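Local coordinates for protein glutathione s-transferase (Oryza sativa, PDB 1OYJ) that catalyses the conjugation of reduced glutathione to a wide range of hydrophobic electrophiles, as a tau-class glutathione transferase, at residues D11-P16 / Y218-V223; R20-M25 / V208-S213; R35-D38 / K42-L45; V71-L76 / L162-V167. All blocks are in the same frame, centred on the assembly; numbering follows the deposited sequence.

Contact 1 (D11-P16 / Y218-V223); sequences DFWVSP and YDFVGV
F220 on helix 214-229 makes every cross-segment contact here, meeting F12, W13 and V14 of segment 11-16. Y218, which opens the helical segment, packs edge-to-face with Y177. Two residues on comes F220, with CG trans to its backbone N (chi1 -176°), a torsion that extends the ring out of the helix toward the loop. V14 CG1 lies over one face of that ring, offset toward the rim, 3.9 Å from the centroid of F220 and 21° off the ring normal, which meets the geometry of a CH-pi contact. Its other methyl, V14 CG2, approaches F220 CD2 at 4.0 Å. W13 directs its edge at the F220 face: the six-membered ring of W13 and the F220 ring have centroids 5.8 Å apart and planes at 81°, an offset edge-to-face pair. F220 CZ approaches F12 at the edge of the F12 ring, 4.1 Å from F12 CE2. F12 to S15 form a type I turn, and S15 is a glutathione-binding residue at the N-cap of helix 16-28: this is the strand-to-helix active-site loop of the thioredoxin-like domain of a tau-class transferase, packed against the C-terminal helix.

Contact 2 (R20-M25 / V208-S213); sequences RCRIAM and VKHLPS
H210 turns its imidazole away from its own carbonyl carbon (chi1 -70°), which swings the ring over R22 CB, while the first torsion of R22 carries CG and CD past H210 ND1. The contact joins helix 16-28, the first helix of the thioredoxin-like domain of the glutathione transferase fold, to the end of helix 205-210 in the helical domain. R22 CB sits over the centre of the H210 ring, 3.4 Å from the centroid and 12° off the normal, a close CH-pi contact. K209 CG covers the opposite face, 3.6 Å above the plane of the H210 ring, which is thus sandwiched between aliphatic carbons. Further out the arginine bends at chi3 (-123°), and its guanidinium plane stands nearly perpendicular to the imidazole. The principal polar partner of that guanidinium is D11, which forms a salt bridge with NE, while W13 O accepts a hydrogen bond from NH2; the arginine therefore links the histidine to the active-site loop. Beside this pair, I23 CG1 passes H210 CB at 3.9 Å, and I23 CD1 touches L211 CD2 at 3.8 Å, the two side chains crossing at about a right angle. One water lies in the planes of both flat groups, at their edges, accepting a hydrogen bond from R22 NH2 at 3.1 Å and standing 2.7 Å from H210 ND1 in a second.

Contact 3 (R35-D38 / K42-L45); sequences REED and KSDL. With GSH (glutathione), chain N.
E37 presents its carboxylate to S43, each oxygen taking one of the serine's two donors. S43 N gives a nearly straight bond to E37 OE1 (3.0 Å, 161° at the hydrogen), and S43 OG gives one to E37 OE2 at 2.7 Å. Both oxygens use their syn lone pairs, so the donors lie on the inner side of the carboxylate, and the paired bonds restrict its rotation. The bend at chi2 (-85°) turns the buried carboxylate to this position. S43 OG also accepts a bond from L46 N: as N-cap of helix 44-49, the serine joins the helix start to E37.

R35 and L45 meet differently, their side chains crossing at about a right angle. R35 is extended from CG to NE, and its NH2 comes to 3.3 Å from L45 CD2, which lies at the edge of the guanidinium, near its plane. The charge of R35 is directed to E33, in a salt bridge through NE.

K42 points away from 35-38. Its chain, extended beyond CG, carries NZ to 2.8 Å from O31 of glutathione, in a hydrogen bond to the glycine carboxylate, while R54 O accepts a second bond from the same nitrogen. The chemistry implies a division of labour: E37, probably ionised with two donors facing it, fixes the backbone beside K42, and the lysine would supply positive charge to the glutathione carboxylate.

Contact 4 (V71-L76 / L162-V167); sequences VILQYL and LGFVDV
F164 lays the CE1-CZ side of its ring against Q74 CG and meets L73 CB at its edge, where helix 69-79 of the thioredoxin-like domain packs on the start of helix 164-169 of the helical domain, part of the domain interface of the glutathione transferase fold. A chi1 of -166°, with CG pointing opposite the backbone N, lets the ring reach across. Q74 CG is 3.7 Å from F164 CE1, and the Q74 amide plane is inclined at 58° to the ring. L73 CB comes in near the ring plane, 3.8 Å from F164 CE1. L73 CD1 then reaches V167 CG1, one helical turn after F164, at 4.0 Å; the leucine thus touches two residues of the same helix face. No hydrogen bond crosses between the segments, and the polar end of Q74 turns to R105 NE through OE1. V71 and Y75, on another side of helix 69-79, pack on A102 of the second subunit, which places the helix between the domain interface and the dimer interface. G163 is the N-cap of helix 164-169, and its N donates to D166 OD2, three residues on, at 2.8 Å, on the anti side of that oxygen.

Contact 4 is the fully buried one, contacts 1 and 2 are partly buried, and contact 3 lies at the surface. Contacts 1, 2 and 4 each join the thioredoxin-like domain to the helical domain, largely through apolar and aromatic packing, whereas contact 3 stays within the first domain and relies on a carboxylate and hydrogen bonds. Helices 16-28 and 69-79 pack side by side, so contacts 2 and 4 touch, as in A24 CB against L73 CD2 at 3.7 Å. Contacts 1 and 3 meet through the backbone of D11, at the end of strand 7-11, and E37, just past the parallel strand 33-36, and through W13 N bonded to E36 OE2. Glutathione-binding residues occur within contacts 1 and 3, S15 and K42 respectively.

Contact 1 (D11-P16 / Y218-V223)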
loop_
_atom_site.group_PDB
_atom_site.type_symbol
_atom_site.label_atom_id
_atom_site.label_comp_id
_atom_site.label_asym_id
_atom_site.label_seq_id
_atom_site.Cartn_x
_atom_site.Cartn_y
_atom_site.Cartn_z
ATOM N N ASP A 11 -4.886 -12.841 14.981
ATOM C CA ASP A 11 -3.809 -13.265 14.094
ATOM C C ASP A 11 -3.889 -14.773 13.790
ATOM O O ASP A 11 -4.838 -15.491 14.234
ATOM C CB ASP A 11 -2.562 -12.794 14.826
ATOM C CG ASP A 11 -1.325 -12.585 13.942
ATOM O OD1 ASP A 11 -1.281 -13.021 12.765
ATOM O OD2 ASP A 11 -0.349 -11.963 14.430
ATOM N N PHE A 12 -2.953 -15.270 13.011
ATOM C CA PHE A 12 -2.858 -16.652 12.608
ATOM C C PHE A 12 -1.362 -16.926 12.789
ATOM O O PHE A 12 -0.512 -16.120 12.307
ATOM C CB PHE A 12 -3.328 -16.844 11.176
ATOM C CG PHE A 12 -3.144 -18.243 10.680
ATOM C CD1 PHE A 12 -3.650 -19.283 11.398
ATOM C CD2 PHE A 12 -2.580 -18.506 9.462
ATOM C CE1 PHE A 12 -3.525 -20.622 10.968
ATOM C CE2 PHE A 12 -2.471 -19.844 8.999
ATOM C CZ PHE A 12 -2.913 -20.902 9.783
ATOM N N TRP A 13 -0.991 -17.983 13.503
ATOM C CA TRP A 13 0.441 -18.169 13.927
ATOM C C TRP A 13 1.519 -17.977 12.862
ATOM O O TRP A 13 2.510 -17.298 13.082
ATOM C CB TRP A 13 0.583 -19.551 14.655
ATOM C CG TRP A 13 0.466 -20.709 13.756
ATOM C CD1 TRP A 13 -0.624 -21.288 13.396
ATOM C CD2 TRP A 13 1.523 -21.376 13.107
ATOM N NE1 TRP A 13 -0.390 -22.272 12.460
ATOM C CE2 TRP A 13 0.955 -22.378 12.311
ATOM C CE3 TRP A 13 2.901 -21.234 13.122
ATOM C CZ2 TRP A 13 1.704 -23.196 11.482
ATOM C CZ3 TRP A 13 3.650 -22.065 12.347
ATOM C CH2 TRP A 13 3.075 -23.044 11.566
ATOM N N VAL A 14 1.346 -18.604 11.715
ATOM C CA VAL A 14 2.354 -18.621 10.635
ATOM C C VAL A 14 2.296 -17.372 9.722
ATOM O O VAL A 14 3.128 -17.205 8.834
ATOM C CB VAL A 14 2.155 -19.895 9.784
ATOM C CG1 VAL A 14 0.937 -19.696 8.824
ATOM C CG2 VAL A 14 3.412 -20.236 8.969
ATOM N N SER A 15 1.309 -16.480 9.931
ATOM C CA SER A 15 1.223 -15.244 9.109
ATOM C C SER A 15 2.404 -14.276 9.203
ATOM O O SER A 15 2.625 -13.681 10.222
ATOM C CB SER A 15 -0.027 -14.409 9.420
ATOM O OG SER A 15 -0.081 -13.277 8.599
ATOM N N PRO A 16 3.028 -14.030 8.068
ATOM C CA PRO A 16 4.127 -13.064 8.003
ATOM C C PRO A 16 3.609 -11.676 8.292
ATOM O O PRO A 16 4.319 -10.853 8.875
ATOM C CB PRO A 16 4.641 -13.227 6.602
ATOM C CG PRO A 16 3.576 -13.904 5.831
ATOM C CD PRO A 16 2.827 -14.719 6.807
ATOM N N TYR A 218 8.512 -24.769 6.440
ATOM C CA TYR A 218 8.586 -25.689 5.290
ATOM C C TYR A 218 7.537 -26.767 5.402
ATOM O O TYR A 218 7.031 -27.236 4.391
ATOM C CB TYR A 218 9.912 -26.350 5.170
ATOM C CG TYR A 218 10.129 -27.192 3.892
ATOM C CD1 TYR A 218 9.869 -26.679 2.650
ATOM C CD2 TYR A 218 10.597 -28.487 3.967
ATOM C CE1 TYR A 218 10.090 -27.402 1.512
ATOM C CE2 TYR A 218 10.805 -29.237 2.804
ATOM C CZ TYR A 218 10.547 -28.670 1.603
ATOM O OH TYR A 218 10.709 -29.350 0.439
ATOM N N ASP A 219 7.277 -27.193 6.634
ATOM C CA ASP A 219 6.250 -28.188 6.916
ATOM C C ASP A 219 4.867 -27.630 6.631
ATOM O O ASP A 219 3.998 -28.276 5.992
ATOM C CB ASP A 219 6.410 -28.597 8.359
ATOM C CG ASP A 219 7.439 -29.690 8.520
ATOM O OD1 ASP A 219 7.848 -30.353 7.505
ATOM O OD2 ASP A 219 7.908 -29.904 9.634
ATOM N N PHE A 220 4.652 -26.382 6.973
ATOM C CA PHE A 220 3.367 -25.742 6.614
ATOM C C PHE A 220 3.244 -25.643 5.049
ATOM O O PHE A 220 2.167 -25.908 4.501
ATOM C CB PHE A 220 3.267 -24.402 7.255
ATOM C CG PHE A 220 1.999 -23.740 7.043
ATOM C CD1 PHE A 220 0.888 -24.129 7.736
ATOM C CD2 PHE A 220 1.901 -22.682 6.173
ATOM C CE1 PHE A 220 -0.347 -23.536 7.498
ATOM C CE2 PHE A 220 0.709 -22.056 5.971
ATOM C CZ PHE A 220 -0.430 -22.488 6.667
ATOM N N VAL A 221 4.329 -25.305 4.354
ATOM C CA VAL A 221 4.262 -25.173 2.915
ATOM C C VAL A 221 3.868 -26.540 2.362
ATOM O O VAL A 221 3.205 -26.666 1.329
ATOM C CB VAL A 221 5.581 -24.776 2.387
ATOM C CG1 VAL A 221 5.661 -24.976 0.916
ATOM C CG2 VAL A 221 5.798 -23.330 2.724
ATOM N N GLY A 222 4.330 -27.544 3.055
ATOM C CA GLY A 222 3.987 -28.903 2.729
ATOM C C GLY A 222 2.487 -29.099 2.786
ATOM O O GLY A 222 1.925 -29.693 1.857
ATOM N N VAL A 223 1.808 -28.617 3.825
ATOM C CA VAL A 223 0.370 -28.795 3.834
ATOM C C VAL A 223 -0.213 -27.920 2.750
ATOM O O VAL A 223 -1.092 -28.372 2.024
ATOM C CB VAL A 223 -0.364 -28.556 5.195
ATOM C CG1 VAL A 223 0.458 -29.053 6.361
ATOM C CG2 VAL A 223 -0.757 -27.112 5.390
#

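Contact 2 (R20-M25 / V208-S213)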
loop_
_atom_site.group_PDB
_atom_site.type_symbol
_atom_site.label_atom_id
_atom_site.label_comp_id
_atom_site.label_asym_id
_atom_site.label_seq_id
_atom_site.Cartn_x
_atom_site.Cartn_y
_atom_site.Cartn_z
ATOM N N ARG A 20 4.686 -9.166 11.481
ATOM C CA ARG A 20 5.118 -7.847 11.475
ATOM C C ARG A 20 4.676 -7.072 12.694
ATOM O O ARG A 20 5.479 -6.336 13.259
ATOM C CB ARG A 20 4.659 -7.023 10.252
ATOM C CG ARG A 20 5.106 -7.514 8.926
ATOM C CD ARG A 20 4.370 -6.881 7.781
ATOM N NE ARG A 20 4.996 -7.163 6.513
ATOM C CZ ARG A 20 4.561 -6.743 5.348
ATOM N NH1 ARG A 20 3.355 -6.187 5.232
ATOM N NH2 ARG A 20 5.311 -6.908 4.282
ATOM N N CYS A 21 3.396 -7.120 12.980
ATOM C CA CYS A 21 2.839 -6.324 14.003
ATOM C C CYS A 21 3.319 -6.879 15.355
ATOM O O CYS A 21 3.514 -6.134 16.313
ATOM C CB CYS A 21 1.326 -6.417 13.971
ATOM S SG CYS A 21 0.578 -6.094 12.383
ATOM N N ARG A 22 3.462 -8.201 15.459
ATOM C CA ARG A 22 4.038 -8.751 16.727
ATOM C C ARG A 22 5.457 -8.182 17.019
ATOM O O ARG A 22 5.742 -7.788 18.192
ATOM C CB ARG A 22 4.134 -10.305 16.776
ATOM C CG ARG A 22 2.700 -11.004 16.719
ATOM C CD ARG A 22 2.704 -12.523 16.434
ATOM N NE ARG A 22 1.945 -12.890 15.283
ATOM C CZ ARG A 22 2.006 -14.069 14.717
ATOM N NH1 ARG A 22 1.313 -14.299 13.630
ATOM N NH2 ARG A 22 2.813 -14.993 15.197
ATOM N N ILE A 23 6.327 -8.242 16.014
ATOM C CA ILE A 23 7.715 -7.749 16.161
ATOM C C ILE A 23 7.730 -6.270 16.495
ATOM O O ILE A 23 8.488 -5.838 17.326
ATOM C CB ILE A 23 8.479 -8.064 14.874
ATOM C CG1 ILE A 23 8.682 -9.588 14.807
ATOM C CG2 ILE A 23 9.797 -7.336 14.735
ATOM C CD1 ILE A 23 9.065 -10.008 13.350
ATOM N N ALA A 24 6.864 -5.487 15.820
ATOM C CA ALA A 24 6.828 -4.049 16.048
ATOM C C ALA A 24 6.383 -3.668 17.463
ATOM O O ALA A 24 7.009 -2.808 18.122
ATOM C CB ALA A 24 6.008 -3.390 15.007
ATOM N N MET A 25 5.367 -4.354 17.975
ATOM C CA MET A 25 4.997 -4.186 19.358
ATOM C C MET A 25 6.098 -4.633 20.317
ATOM O O MET A 25 6.443 -3.909 21.250
ATOM C CB MET A 25 3.649 -4.901 19.629
ATOM C CG MET A 25 2.504 -4.094 19.038
ATOM S SD MET A 25 0.844 -4.691 19.374
ATOM C CE MET A 25 0.708 -6.208 18.393
ATOM N N VAL A 208 13.369 -13.415 17.260
ATOM C CA VAL A 208 13.477 -14.749 17.857
ATOM C C VAL A 208 12.125 -15.145 18.468
ATOM O O VAL A 208 11.630 -16.220 18.270
ATOM C CB VAL A 208 14.559 -14.760 18.980
ATOM C CG1 VAL A 208 14.619 -16.084 19.773
ATOM C CG2 VAL A 208 15.942 -14.430 18.424
ATOM N N LYS A 209 11.518 -14.218 19.183
ATOM C CA LYS A 209 10.260 -14.506 19.790
ATOM C C LYS A 209 9.130 -14.830 18.824
ATOM O O LYS A 209 8.356 -15.756 19.013
ATOM C CB LYS A 209 9.860 -13.313 20.630
ATOM C CG LYS A 209 8.498 -13.494 21.250
ATOM C CD LYS A 209 8.405 -12.637 22.470
ATOM C CE LYS A 209 7.642 -13.304 23.604
ATOM N NZ LYS A 209 8.471 -14.035 24.567
ATOM N N HIS A 210 8.990 -14.000 17.795
ATOM C CA HIS A 210 7.848 -14.084 16.954
ATOM C C HIS A 210 7.955 -14.845 15.628
ATOM O O HIS A 210 6.941 -15.112 15.009
ATOM C CB HIS A 210 7.325 -12.646 16.812
ATOM C CG HIS A 210 6.730 -12.131 18.108
ATOM N ND1 HIS A 210 5.657 -12.750 18.702
ATOM C CD2 HIS A 210 6.997 -11.041 18.854
ATOM C CE1 HIS A 210 5.367 -12.113 19.833
ATOM N NE2 HIS A 210 6.156 -11.063 19.939
ATOM N N LEU A 211 9.171 -15.218 15.162
ATOM C CA LEU A 211 9.205 -15.992 13.947
ATOM C C LEU A 211 9.278 -17.524 14.203
ATOM O O LEU A 211 10.032 -17.951 15.015
ATOM C CB LEU A 211 10.360 -15.621 13.144
ATOM C CG LEU A 211 10.403 -14.152 12.654
ATOM C CD1 LEU A 211 11.374 -14.037 11.451
ATOM C CD2 LEU A 211 9.019 -13.689 12.298
ATOM N N PRO A 212 8.557 -18.346 13.460
ATOM C CA PRO A 212 8.763 -19.791 13.578
ATOM C C PRO A 212 10.074 -20.125 12.865
ATOM O O PRO A 212 10.628 -19.292 12.157
ATOM C CB PRO A 212 7.628 -20.388 12.839
ATOM C CG PRO A 212 6.923 -19.260 12.202
ATOM C CD PRO A 212 7.597 -17.987 12.436
ATOM N N SER A 213 10.530 -21.357 13.038
ATOM C CA SER A 213 11.737 -21.794 12.420
ATOM C C SER A 213 11.515 -22.048 10.914
ATOM O O SER A 213 10.423 -22.381 10.480
ATOM C CB SER A 213 12.187 -23.079 13.097
ATOM O OG SER A 213 11.390 -24.171 12.724
HETATM O O HOH W 1 4.363 -15.017 17.915
#

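Contact 3 (R35-D38 / K42-L45)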
loop_
_atom_site.group_PDB
_atom_site.type_symbol
_atom_site.label_atom_id
_atom_site.label_comp_id
_atom_site.label_asym_id
_atom_site.label_seq_id
_atom_site.Cartn_x
_atom_site.Cartn_y
_atom_site.Cartn_z
ATOM N N ARG A 35 -4.740 -13.352 19.974
ATOM C CA ARG A 35 -5.813 -14.312 19.797
ATOM C C ARG A 35 -5.662 -15.044 18.497
ATOM O O ARG A 35 -5.620 -14.408 17.447
ATOM C CB ARG A 35 -7.165 -13.617 19.835
ATOM C CG ARG A 35 -7.391 -12.803 21.094
ATOM C CD ARG A 35 -8.823 -12.474 21.332
ATOM N NE ARG A 35 -9.018 -11.709 22.554
ATOM C CZ ARG A 35 -10.023 -10.872 22.749
ATOM N NH1 ARG A 35 -10.129 -10.186 23.872
ATOM N NH2 ARG A 35 -10.917 -10.695 21.795
ATOM N N GLU A 36 -5.527 -16.372 18.553
ATOM C CA GLU A 36 -5.373 -17.204 17.381
ATOM C C GLU A 36 -6.697 -17.386 16.622
ATOM O O GLU A 36 -7.665 -17.961 17.149
ATOM C CB GLU A 36 -4.843 -18.580 17.784
ATOM C CG GLU A 36 -4.567 -19.498 16.606
ATOM C CD GLU A 36 -3.274 -19.124 15.855
ATOM O OE1 GLU A 36 -2.369 -18.614 16.469
ATOM O OE2 GLU A 36 -3.199 -19.356 14.650
ATOM N N GLU A 37 -6.750 -17.030 15.365
ATOM C CA GLU A 37 -7.979 -17.270 14.632
ATOM C C GLU A 37 -7.921 -18.505 13.761
ATOM O O GLU A 37 -6.942 -18.733 13.129
ATOM C CB GLU A 37 -8.268 -16.098 13.692
ATOM C CG GLU A 37 -8.700 -14.832 14.401
ATOM C CD GLU A 37 -10.199 -14.824 14.685
ATOM O OE1 GLU A 37 -10.939 -15.574 14.008
ATOM O OE2 GLU A 37 -10.624 -14.004 15.519
ATOM N N ASP A 38 -9.051 -19.198 13.603
ATOM C CA ASP A 38 -9.133 -20.308 12.659
ATOM C C ASP A 38 -9.651 -19.729 11.367
ATOM O O ASP A 38 -10.866 -19.405 11.221
ATOM C CB ASP A 38 -10.106 -21.399 13.200
ATOM C CG ASP A 38 -10.399 -22.519 12.184
ATOM O OD1 ASP A 38 -9.951 -22.453 11.010
ATOM O OD2 ASP A 38 -11.126 -23.508 12.504
ATOM N N LYS A 42 -13.681 -18.267 10.915
ATOM C CA LYS A 42 -13.399 -16.932 11.440
ATOM C C LYS A 42 -14.345 -16.530 12.540
ATOM O O LYS A 42 -15.509 -16.862 12.478
ATOM C CB LYS A 42 -13.387 -15.896 10.364
ATOM C CG LYS A 42 -12.204 -16.062 9.361
ATOM C CD LYS A 42 -12.245 -15.124 8.159
ATOM C CE LYS A 42 -11.389 -15.622 6.992
ATOM N NZ LYS A 42 -11.425 -14.787 5.700
ATOM N N SER A 43 -13.859 -15.817 13.561
ATOM C CA SER A 43 -14.748 -15.417 14.652
ATOM C C SER A 43 -15.646 -14.258 14.310
ATOM O O SER A 43 -15.350 -13.390 13.454
ATOM C CB SER A 43 -13.911 -15.029 15.872
ATOM O OG SER A 43 -13.341 -13.776 15.677
ATOM N N ASP A 44 -16.768 -14.173 14.989
ATOM C CA ASP A 44 -17.633 -13.009 14.800
ATOM C C ASP A 44 -16.818 -11.680 14.975
ATOM O O ASP A 44 -17.002 -10.734 14.252
ATOM C CB ASP A 44 -18.858 -13.139 15.740
ATOM C CG ASP A 44 -19.821 -11.996 15.604
ATOM O OD1 ASP A 44 -20.172 -11.594 14.463
ATOM O OD2 ASP A 44 -20.310 -11.437 16.601
ATOM N N LEU A 45 -15.886 -11.628 15.911
ATOM C CA LEU A 45 -15.142 -10.394 16.194
ATOM C C LEU A 45 -14.230 -10.028 14.988
ATOM O O LEU A 45 -14.237 -8.938 14.515
ATOM C CB LEU A 45 -14.384 -10.512 17.538
ATOM C CG LEU A 45 -13.416 -9.382 17.901
ATOM C CD1 LEU A 45 -14.144 -8.149 18.280
ATOM C CD2 LEU A 45 -12.401 -9.811 18.991
HETATM N N1 GSH N . -2.774 -6.997 3.001
HETATM C CA1 GSH N . -2.689 -7.862 4.132
HETATM C C1 GSH N . -1.985 -7.391 5.347
HETATM O O11 GSH N . -2.253 -7.546 6.520
HETATM O O12 GSH N . -0.968 -6.790 5.077
HETATM C CB1 GSH N . -2.935 -9.349 3.994
HETATM C CG1 GSH N . -3.083 -10.156 5.289
HETATM C CD1 GSH N . -3.429 -11.598 4.932
HETATM O OE1 GSH N . -3.149 -11.993 3.813
HETATM N N2 GSH N . -3.974 -12.394 5.852
HETATM C CA2 GSH N . -4.322 -13.762 5.556
HETATM C C2 GSH N . -5.843 -13.843 5.774
HETATM O O2 GSH N . -6.251 -13.446 6.845
HETATM C CB2 GSH N . -3.557 -14.653 6.535
HETATM S SG2 GSH N . -1.768 -14.699 6.126
HETATM N N3 GSH N . -6.708 -14.111 4.795
HETATM C CA3 GSH N . -7.775 -15.020 5.285
HETATM C C3 GSH N . -8.293 -16.210 4.479
HETATM O O31 GSH N . -9.539 -16.464 4.400
HETATM O O32 GSH N . -7.497 -16.968 3.947
#

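Contact 4 (V71-L76 / L162-V167)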
loop_
_atom_site.group_PDB
_atom_site.type_symbol
_atom_site.label_atom_id
_atom_site.label_comp_id
_atom_site.label_asym_id
_atom_site.label_seq_id
_atom_site.Cartn_x
_atom_site.Cartn_y
_atom_site.Cartn_z
ATOM N N VAL A 71 -0.358 -0.551 7.579
ATOM C CA VAL A 71 -1.148 0.484 8.192
ATOM C C VAL A 71 -0.988 0.377 9.743
ATOM O O VAL A 71 -0.769 1.392 10.410
ATOM C CB VAL A 71 -2.681 0.428 7.714
ATOM C CG1 VAL A 71 -3.534 1.473 8.525
ATOM C CG2 VAL A 71 -2.804 0.698 6.245
ATOM N N ILE A 72 -1.071 -0.850 10.298
ATOM C CA ILE A 72 -0.907 -1.089 11.718
ATOM C C ILE A 72 0.520 -0.644 12.137
ATOM O O ILE A 72 0.680 0.051 13.110
ATOM C CB ILE A 72 -1.139 -2.629 12.075
ATOM C CG1 ILE A 72 -2.612 -3.071 11.871
ATOM C CG2 ILE A 72 -0.655 -2.877 13.420
ATOM C CD1 ILE A 72 -2.785 -4.536 11.603
ATOM N N LEU A 73 1.532 -1.003 11.346
ATOM C CA LEU A 73 2.903 -0.556 11.651
ATOM C C LEU A 73 3.006 0.993 11.752
ATOM O O LEU A 73 3.546 1.526 12.733
ATOM C CB LEU A 73 3.874 -1.037 10.652
ATOM C CG LEU A 73 4.126 -2.507 10.500
ATOM C CD1 LEU A 73 5.426 -2.719 9.713
ATOM C CD2 LEU A 73 4.180 -3.172 11.806
ATOM N N GLN A 74 2.442 1.710 10.822
ATOM C CA GLN A 74 2.501 3.156 10.897
ATOM C C GLN A 74 1.705 3.702 12.050
ATOM O O GLN A 74 2.118 4.683 12.752
ATOM C CB GLN A 74 2.048 3.725 9.579
ATOM C CG GLN A 74 3.112 3.505 8.520
ATOM C CD GLN A 74 2.703 4.125 7.211
ATOM O OE1 GLN A 74 3.045 5.243 6.940
ATOM N NE2 GLN A 74 1.964 3.386 6.417
ATOM N N TYR A 75 0.637 2.976 12.348
ATOM C CA TYR A 75 -0.191 3.331 13.487
ATOM C C TYR A 75 0.577 3.211 14.803
ATOM O O TYR A 75 0.473 4.080 15.699
ATOM C CB TYR A 75 -1.531 2.561 13.478
ATOM C CG TYR A 75 -2.461 2.857 14.657
ATOM C CD1 TYR A 75 -3.180 4.040 14.716
ATOM C CD2 TYR A 75 -2.538 1.989 15.750
ATOM C CE1 TYR A 75 -4.015 4.321 15.819
ATOM C CE2 TYR A 75 -3.343 2.267 16.843
ATOM C CZ TYR A 75 -4.081 3.422 16.874
ATOM O OH TYR A 75 -4.884 3.661 17.958
ATOM N N LEU A 76 1.343 2.147 14.942
ATOM C CA LEU A 76 2.120 1.915 16.144
ATOM C C LEU A 76 3.148 3.053 16.353
ATOM O O LEU A 76 3.515 3.324 17.513
ATOM C CB LEU A 76 2.773 0.563 16.144
ATOM C CG LEU A 76 1.793 -0.600 16.189
ATOM C CD1 LEU A 76 2.588 -1.958 16.002
ATOM C CD2 LEU A 76 1.075 -0.567 17.490
ATOM N N LEU A 162 15.824 -2.384 14.062
ATOM C CA LEU A 162 14.893 -2.590 12.990
ATOM C C LEU A 162 14.118 -1.330 12.627
ATOM O O LEU A 162 13.647 -0.627 13.481
ATOM C CB LEU A 162 13.929 -3.702 13.358
ATOM C CG LEU A 162 14.578 -5.079 13.636
ATOM C CD1 LEU A 162 13.532 -5.938 14.222
ATOM C CD2 LEU A 162 15.162 -5.768 12.418
ATOM N N GLY A 163 14.087 -1.013 11.335
ATOM C CA GLY A 163 13.255 0.031 10.797
ATOM C C GLY A 163 11.975 -0.547 10.151
ATOM O O GLY A 163 11.765 -1.819 10.025
ATOM N N PHE A 164 11.158 0.387 9.670
ATOM C CA PHE A 164 9.942 0.032 8.909
ATOM C C PHE A 164 10.106 -1.068 7.853
ATOM O O PHE A 164 9.407 -2.053 7.865
ATOM C CB PHE A 164 9.410 1.267 8.230
ATOM C CG PHE A 164 8.021 1.147 7.688
ATOM C CD1 PHE A 164 6.961 0.922 8.487
ATOM C CD2 PHE A 164 7.759 1.405 6.357
ATOM C CE1 PHE A 164 5.647 0.863 7.935
ATOM C CE2 PHE A 164 6.443 1.450 5.843
ATOM C CZ PHE A 164 5.419 1.100 6.612
ATOM N N VAL A 165 11.038 -0.937 6.933
ATOM C CA VAL A 165 11.218 -1.956 5.926
ATOM C C VAL A 165 11.754 -3.202 6.503
ATOM O O VAL A 165 11.356 -4.284 6.057
ATOM C CB VAL A 165 12.188 -1.469 4.787
ATOM C CG1 VAL A 165 12.406 -2.530 3.761
ATOM C CG2 VAL A 165 11.572 -0.248 4.081
ATOM N N ASP A 166 12.673 -3.106 7.470
ATOM C CA ASP A 166 13.211 -4.304 8.081
ATOM C C ASP A 166 12.047 -5.158 8.659
ATOM O O ASP A 166 11.986 -6.340 8.451
ATOM C CB ASP A 166 14.160 -4.041 9.158
ATOM C CG ASP A 166 15.390 -3.235 8.687
ATOM O OD1 ASP A 166 16.260 -3.772 7.961
ATOM O OD2 ASP A 166 15.519 -2.065 9.110
ATOM N N VAL A 167 11.177 -4.502 9.387
ATOM C CA VAL A 167 10.028 -5.165 9.951
ATOM C C VAL A 167 9.109 -5.719 8.917
ATOM O O VAL A 167 8.632 -6.863 9.037
ATOM C CB VAL A 167 9.371 -4.306 11.031
ATOM C CG1 VAL A 167 8.139 -5.037 11.592
ATOM C CG2 VAL A 167 10.317 -4.103 12.192
#